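Local structure of KLLA0F20702p (Kluyveromyces lactis, 5Y5A) at residues L395-D407 with V439-M453. The protein is the Est1 subunit of yeast telomerase, whose N-terminal part, present here, binds a Cdc13 peptide, probably to recruit telomerase to telomeres. Sequence-based numbering, arbitrary orientation.
Sequences LEFIFKFFTHLID and VLKFAHRSTSFCQSM
Phe399 drives its ring into a hollow formed by Val439, Phe442, Ala443 and Phe449, where the helix 437-444 gives way to 447-462. Its edge points at the face of Phe449, a T-shaped pair with planes at 90° and centroids 5.1 Å apart. Phe442 CD1 lies over one face of Phe399, 3.6 Å from Phe399 CD1, and the two rings meet obliquely, while Phe402 of its own helix backs the opposite face. Ala443 CB sits 3.6 Å from Phe399 CE2. With an alanine here, Phe442 and Phe449 would probably face a gap and the Phe449 face would lose its edge-on partner. Phe442, its CG trans to the backbone N (chi1 -174°), reaches back to Leu395, whose CG stands over the ring face in a CH-pi contact; Glu396 CG abuts the ring edge. Within the all-helical Est1 DNA/RNA binding domain, this joins helix 385-410 to a kinked helical pair whose first member also packs on the bound peptide through Leu440, Lys441 and His444. Segment 447-453 runs nearly parallel to 395-407, and here Phe449 is the knob, among Phe399, Phe402, Thr403 and Ile406. Ile406 CD1 touches Met453 SD at 3.7 Å. The polar contact is Ser452 OG donating to the syn side of Asp407 OD1 at 2.5 Å, 28° out of the carboxylate plane.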
loop_
_atom_site.group_PDB
_atom_site.type_symbol
_atom_site.label_atom_id
_atom_site.label_comp_id
_atom_site.label_asym_id
_atom_site.label_seq_id
_atom_site.Cartn_x
_atom_site.Cartn_y
_atom_site.Cartn_z
ATOM N N LEU A 395 14.389 -0.041 15.853
ATOM C CA LEU A 395 13.828 -1.371 16.036
ATOM C C LEU A 395 13.227 -1.494 17.440
ATOM O O LEU A 395 12.160 -2.084 17.622
ATOM C CB LEU A 395 14.912 -2.424 15.796
ATOM C CG LEU A 395 14.550 -3.814 15.272
ATOM C CD1 LEU A 395 13.562 -3.746 14.125
ATOM C CD2 LEU A 395 15.823 -4.514 14.830
ATOM N N GLU A 396 13.906 -0.904 18.421
ATOM C CA GLU A 396 13.404 -0.874 19.791
ATOM C C GLU A 396 12.064 -0.157 19.862
ATOM O O GLU A 396 11.136 -0.652 20.497
ATOM C CB GLU A 396 14.403 -0.190 20.727
ATOM C CG GLU A 396 15.614 -1.035 21.074
ATOM C CD GLU A 396 16.636 -0.278 21.896
ATOM O OE1 GLU A 396 16.389 0.909 22.198
ATOM O OE2 GLU A 396 17.683 -0.870 22.238
ATOM N N PHE A 397 11.973 1.009 19.218
ATOM C CA PHE A 397 10.728 1.769 19.192
ATOM C C PHE A 397 9.632 0.955 18.524
ATOM O O PHE A 397 8.489 0.947 18.968
ATOM C CB PHE A 397 10.893 3.110 18.454
ATOM C CG PHE A 397 9.583 3.784 18.157
ATOM C CD1 PHE A 397 8.827 4.339 19.187
ATOM C CD2 PHE A 397 9.087 3.832 16.863
ATOM C CE1 PHE A 397 7.595 4.946 18.928
ATOM C CE2 PHE A 397 7.864 4.433 16.590
ATOM C CZ PHE A 397 7.111 4.994 17.626
ATOM N N ILE A 398 9.988 0.281 17.438
ATOM C CA ILE A 398 9.012 -0.522 16.717
ATOM C C ILE A 398 8.452 -1.616 17.626
ATOM O O ILE A 398 7.238 -1.826 17.689
ATOM C CB ILE A 398 9.628 -1.123 15.438
ATOM C CG1 ILE A 398 9.931 0.013 14.455
ATOM C CG2 ILE A 398 8.685 -2.127 14.798
ATOM C CD1 ILE A 398 10.494 -0.426 13.150
ATOM N N PHE A 399 9.326 -2.292 18.367
ATOM C CA PHE A 399 8.843 -3.369 19.226
ATOM C C PHE A 399 8.134 -2.826 20.463
ATOM O O PHE A 399 7.276 -3.492 21.033
ATOM C CB PHE A 399 9.993 -4.309 19.591
ATOM C CG PHE A 399 10.222 -5.366 18.551
ATOM C CD1 PHE A 399 10.957 -5.086 17.412
ATOM C CD2 PHE A 399 9.627 -6.610 18.670
ATOM C CE1 PHE A 399 11.148 -6.052 16.430
ATOM C CE2 PHE A 399 9.807 -7.580 17.687
ATOM C CZ PHE A 399 10.572 -7.300 16.572
ATOM N N LYS A 400 8.463 -1.600 20.848
ATOM C CA LYS A 400 7.703 -0.910 21.876
ATOM C C LYS A 400 6.251 -0.748 21.409
ATOM O O LYS A 400 5.309 -0.981 22.170
ATOM C CB LYS A 400 8.331 0.451 22.181
ATOM C CG LYS A 400 7.630 1.207 23.288
ATOM C CD LYS A 400 8.333 2.513 23.607
ATOM C CE LYS A 400 7.624 3.226 24.750
ATOM N NZ LYS A 400 8.328 4.468 25.171
ATOM N N PHE A 401 6.086 -0.361 20.144
ATOM C CA PHE A 401 4.766 -0.209 19.526
ATOM C C PHE A 401 4.013 -1.539 19.487
ATOM O O PHE A 401 2.821 -1.596 19.802
ATOM C CB PHE A 401 4.913 0.351 18.108
ATOM C CG PHE A 401 3.616 0.758 17.476
ATOM C CD1 PHE A 401 3.102 2.028 17.678
ATOM C CD2 PHE A 401 2.919 -0.125 16.665
ATOM C CE1 PHE A 401 1.910 2.417 17.086
ATOM C CE2 PHE A 401 1.720 0.255 16.071
ATOM C CZ PHE A 401 1.218 1.521 16.283
ATOM N N PHE A 402 4.726 -2.596 19.092
ATOM C CA PHE A 402 4.200 -3.965 19.108
ATOM C C PHE A 402 3.649 -4.350 20.479
ATOM O O PHE A 402 2.493 -4.741 20.606
ATOM C CB PHE A 402 5.287 -4.982 18.727
ATOM C CG PHE A 402 5.638 -5.006 17.264
ATOM C CD1 PHE A 402 5.134 -4.061 16.387
ATOM C CD2 PHE A 402 6.485 -5.991 16.769
ATOM C CE1 PHE A 402 5.465 -4.096 15.051
ATOM C CE2 PHE A 402 6.821 -6.029 15.433
ATOM C CZ PHE A 402 6.308 -5.076 14.570
ATOM N N THR A 403 4.486 -4.248 21.507
ATOM C CA THR A 403 4.076 -4.680 22.837
ATOM C C THR A 403 2.940 -3.817 23.370
ATOM O O THR A 403 2.083 -4.296 24.109
ATOM C CB THR A 403 5.250 -4.663 23.831
ATOM O OG1 THR A 403 5.762 -3.332 23.949
ATOM C CG2 THR A 403 6.352 -5.566 23.340
ATOM N N HIS A 404 2.928 -2.547 22.993
ATOM C CA HIS A 404 1.809 -1.681 23.357
ATOM C C HIS A 404 0.521 -2.180 22.685
ATOM O O HIS A 404 -0.511 -2.327 23.341
ATOM C CB HIS A 404 2.094 -0.228 22.968
ATOM C CG HIS A 404 1.080 0.741 23.479
ATOM N ND1 HIS A 404 0.935 1.032 24.818
ATOM C CD2 HIS A 404 0.153 1.487 22.831
ATOM C CE1 HIS A 404 -0.034 1.916 24.975
ATOM N NE2 HIS A 404 -0.523 2.210 23.782
ATOM N N LEU A 405 0.598 -2.457 21.384
ATOM C CA LEU A 405 -0.518 -3.053 20.648
ATOM C C LEU A 405 -0.997 -4.347 21.281
ATOM O O LEU A 405 -2.183 -4.555 21.454
ATOM C CB LEU A 405 -0.127 -3.344 19.203
ATOM C CG LEU A 405 -0.251 -2.214 18.192
ATOM C CD1 LEU A 405 -0.122 -2.769 16.783
ATOM C CD2 LEU A 405 -1.576 -1.501 18.393
ATOM N N ILE A 406 -0.059 -5.234 21.586
ATOM C CA ILE A 406 -0.404 -6.518 22.173
ATOM C C ILE A 406 -1.002 -6.347 23.572
ATOM O O ILE A 406 -2.097 -6.827 23.849
ATOM C CB ILE A 406 0.823 -7.439 22.247
ATOM C CG1 ILE A 406 1.309 -7.758 20.833
ATOM C CG2 ILE A 406 0.479 -8.714 23.027
ATOM C CD1 ILE A 406 2.733 -8.245 20.756
ATOM N N ASP A 407 -0.286 -5.643 24.444
ATOM C CA ASP A 407 -0.706 -5.517 25.834
ATOM C C ASP A 407 -2.021 -4.757 25.982
ATOM O O ASP A 407 -2.883 -5.175 26.740
ATOM C CB ASP A 407 0.377 -4.829 26.676
ATOM C CG ASP A 407 1.670 -5.640 26.757
ATOM O OD1 ASP A 407 1.696 -6.792 26.275
ATOM O OD2 ASP A 407 2.666 -5.124 27.302
ATOM N N VAL A 439 15.729 -9.202 12.406
ATOM C CA VAL A 439 14.529 -8.847 13.150
ATOM C C VAL A 439 14.149 -9.994 14.080
ATOM O O VAL A 439 13.788 -9.776 15.235
ATOM C CB VAL A 439 13.359 -8.499 12.207
ATOM C CG1 VAL A 439 12.093 -8.211 13.005
ATOM C CG2 VAL A 439 13.732 -7.309 11.344
ATOM N N LEU A 440 14.265 -11.217 13.572
ATOM C CA LEU A 440 14.057 -12.418 14.373
ATOM C C LEU A 440 14.971 -12.446 15.594
ATOM O O LEU A 440 14.534 -12.786 16.692
ATOM C CB LEU A 440 14.288 -13.673 13.525
ATOM C CG LEU A 440 14.262 -15.000 14.285
ATOM C CD1 LEU A 440 12.907 -15.218 14.949
ATOM C CD2 LEU A 440 14.609 -16.161 13.371
ATOM N N LYS A 441 16.241 -12.091 15.406
ATOM C CA LYS A 441 17.185 -12.116 16.520
ATOM C C LYS A 441 16.835 -11.072 17.578
ATOM O O LYS A 441 16.897 -11.359 18.766
ATOM C CB LYS A 441 18.615 -11.914 16.021
ATOM C CG LYS A 441 19.130 -13.108 15.231
ATOM C CD LYS A 441 20.420 -12.804 14.487
ATOM C CE LYS A 441 20.905 -14.025 13.703
ATOM N NZ LYS A 441 22.105 -13.728 12.863
ATOM N N PHE A 442 16.471 -9.868 17.144
ATOM C CA PHE A 442 16.058 -8.816 18.068
ATOM C C PHE A 442 14.818 -9.248 18.863
ATOM O O PHE A 442 14.747 -9.058 20.079
ATOM C CB PHE A 442 15.767 -7.508 17.311
ATOM C CG PHE A 442 15.472 -6.332 18.210
ATOM C CD1 PHE A 442 14.196 -6.118 18.708
ATOM C CD2 PHE A 442 16.480 -5.441 18.564
ATOM C CE1 PHE A 442 13.922 -5.039 19.538
ATOM C CE2 PHE A 442 16.211 -4.360 19.387
ATOM C CZ PHE A 442 14.924 -4.159 19.875
ATOM N N ALA A 443 13.849 -9.818 18.153
ATOM C CA ALA A 443 12.590 -10.250 18.745
ATOM C C ALA A 443 12.794 -11.362 19.774
ATOM O O ALA A 443 12.199 -11.337 20.847
ATOM C CB ALA A 443 11.629 -10.708 17.648
ATOM N N HIS A 444 13.642 -12.325 19.429
ATOM C CA HIS A 444 14.016 -13.439 20.309
ATOM C C HIS A 444 14.692 -12.982 21.594
ATOM O O HIS A 444 14.651 -13.673 22.617
ATOM C CB HIS A 444 14.950 -14.386 19.565
ATOM C CG HIS A 444 14.258 -15.525 18.891
ATOM N ND1 HIS A 444 14.874 -16.313 17.943
ATOM C CD2 HIS A 444 13.011 -16.037 19.053
ATOM C CE1 HIS A 444 14.037 -17.253 17.537
ATOM N NE2 HIS A 444 12.899 -17.104 18.199
ATOM N N ARG A 445 15.326 -11.816 21.535
ATOM C CA ARG A 445 16.049 -11.285 22.682
ATOM C C ARG A 445 15.314 -10.130 23.374
ATOM O O ARG A 445 15.815 -9.564 24.341
ATOM C CB ARG A 445 17.449 -10.856 22.239
ATOM C CG ARG A 445 18.370 -12.048 21.994
ATOM C CD ARG A 445 19.511 -11.741 21.027
ATOM N NE ARG A 445 20.241 -12.965 20.712
ATOM C CZ ARG A 445 19.821 -13.884 19.846
ATOM N NH1 ARG A 445 18.675 -13.710 19.193
ATOM N NH2 ARG A 445 20.547 -14.974 19.627
ATOM N N SER A 446 14.117 -9.804 22.889
ATOM C CA SER A 446 13.293 -8.750 23.483
ATOM C C SER A 446 12.406 -9.301 24.605
ATOM O O SER A 446 11.470 -10.051 24.341
ATOM C CB SER A 446 12.426 -8.092 22.409
ATOM O OG SER A 446 11.618 -7.065 22.954
ATOM N N THR A 447 12.698 -8.935 25.852
ATOM C CA THR A 447 11.957 -9.487 26.985
ATOM C C THR A 447 10.508 -9.010 26.980
ATOM O O THR A 447 9.594 -9.801 27.216
ATOM C CB THR A 447 12.609 -9.128 28.351
ATOM O OG1 THR A 447 12.798 -7.711 28.445
ATOM C CG2 THR A 447 13.953 -9.833 28.516
ATOM N N SER A 448 10.296 -7.728 26.690
ATOM C CA SER A 448 8.943 -7.188 26.655
ATOM C C SER A 448 8.121 -7.864 25.562
ATOM O O SER A 448 6.984 -8.245 25.796
ATOM C CB SER A 448 8.963 -5.677 26.440
ATOM O OG SER A 448 9.538 -5.362 25.190
ATOM N N PHE A 449 8.703 -8.036 24.379
ATOM C CA PHE A 449 7.961 -8.637 23.275
ATOM C C PHE A 449 7.685 -10.122 23.525
ATOM O O PHE A 449 6.571 -10.592 23.316
ATOM C CB PHE A 449 8.690 -8.449 21.929
ATOM C CG PHE A 449 7.951 -9.067 20.774
ATOM C CD1 PHE A 449 6.818 -8.458 20.258
ATOM C CD2 PHE A 449 8.345 -10.291 20.247
ATOM C CE1 PHE A 449 6.102 -9.046 19.218
ATOM C CE2 PHE A 449 7.634 -10.882 19.208
ATOM C CZ PHE A 449 6.511 -10.260 18.697
ATOM N N CYS A 450 8.691 -10.857 23.987
ATOM C CA CYS A 450 8.496 -12.267 24.335
ATOM C C CYS A 450 7.473 -12.445 25.441
ATOM O O CYS A 450 6.641 -13.348 25.377
ATOM C CB CYS A 450 9.822 -12.914 24.745
ATOM S SG CYS A 450 10.914 -13.152 23.337
ATOM N N GLN A 451 7.531 -11.589 26.454
ATOM C CA GLN A 451 6.510 -11.621 27.502
ATOM C C GLN A 451 5.109 -11.403 26.909
ATOM O O GLN A 451 4.162 -12.110 27.263
ATOM C CB GLN A 451 6.795 -10.569 28.576
ATOM C CG GLN A 451 5.784 -10.568 29.714
ATOM C CD GLN A 451 5.877 -11.827 30.564
ATOM O OE1 GLN A 451 6.873 -12.052 31.246
ATOM N NE2 GLN A 451 4.845 -12.663 30.505
ATOM N N SER A 452 4.984 -10.435 26.001
ATOM C CA SER A 452 3.692 -10.133 25.378
ATOM C C SER A 452 3.139 -11.309 24.573
ATOM O O SER A 452 1.955 -11.615 24.649
ATOM C CB SER A 452 3.812 -8.898 24.474
ATOM O OG SER A 452 3.788 -7.711 25.249
ATOM N N MET A 453 3.999 -11.967 23.802
ATOM C CA MET A 453 3.559 -13.088 22.975
ATOM C C MET A 453 3.191 -14.295 23.815
ATOM O O MET A 453 2.288 -15.050 23.463
ATOM C CB MET A 453 4.639 -13.464 21.957
ATOM C CG MET A 453 4.757 -12.457 20.811
ATOM S SD MET A 453 3.157 -11.859 20.224
ATOM C CE MET A 453 2.663 -13.158 19.111
#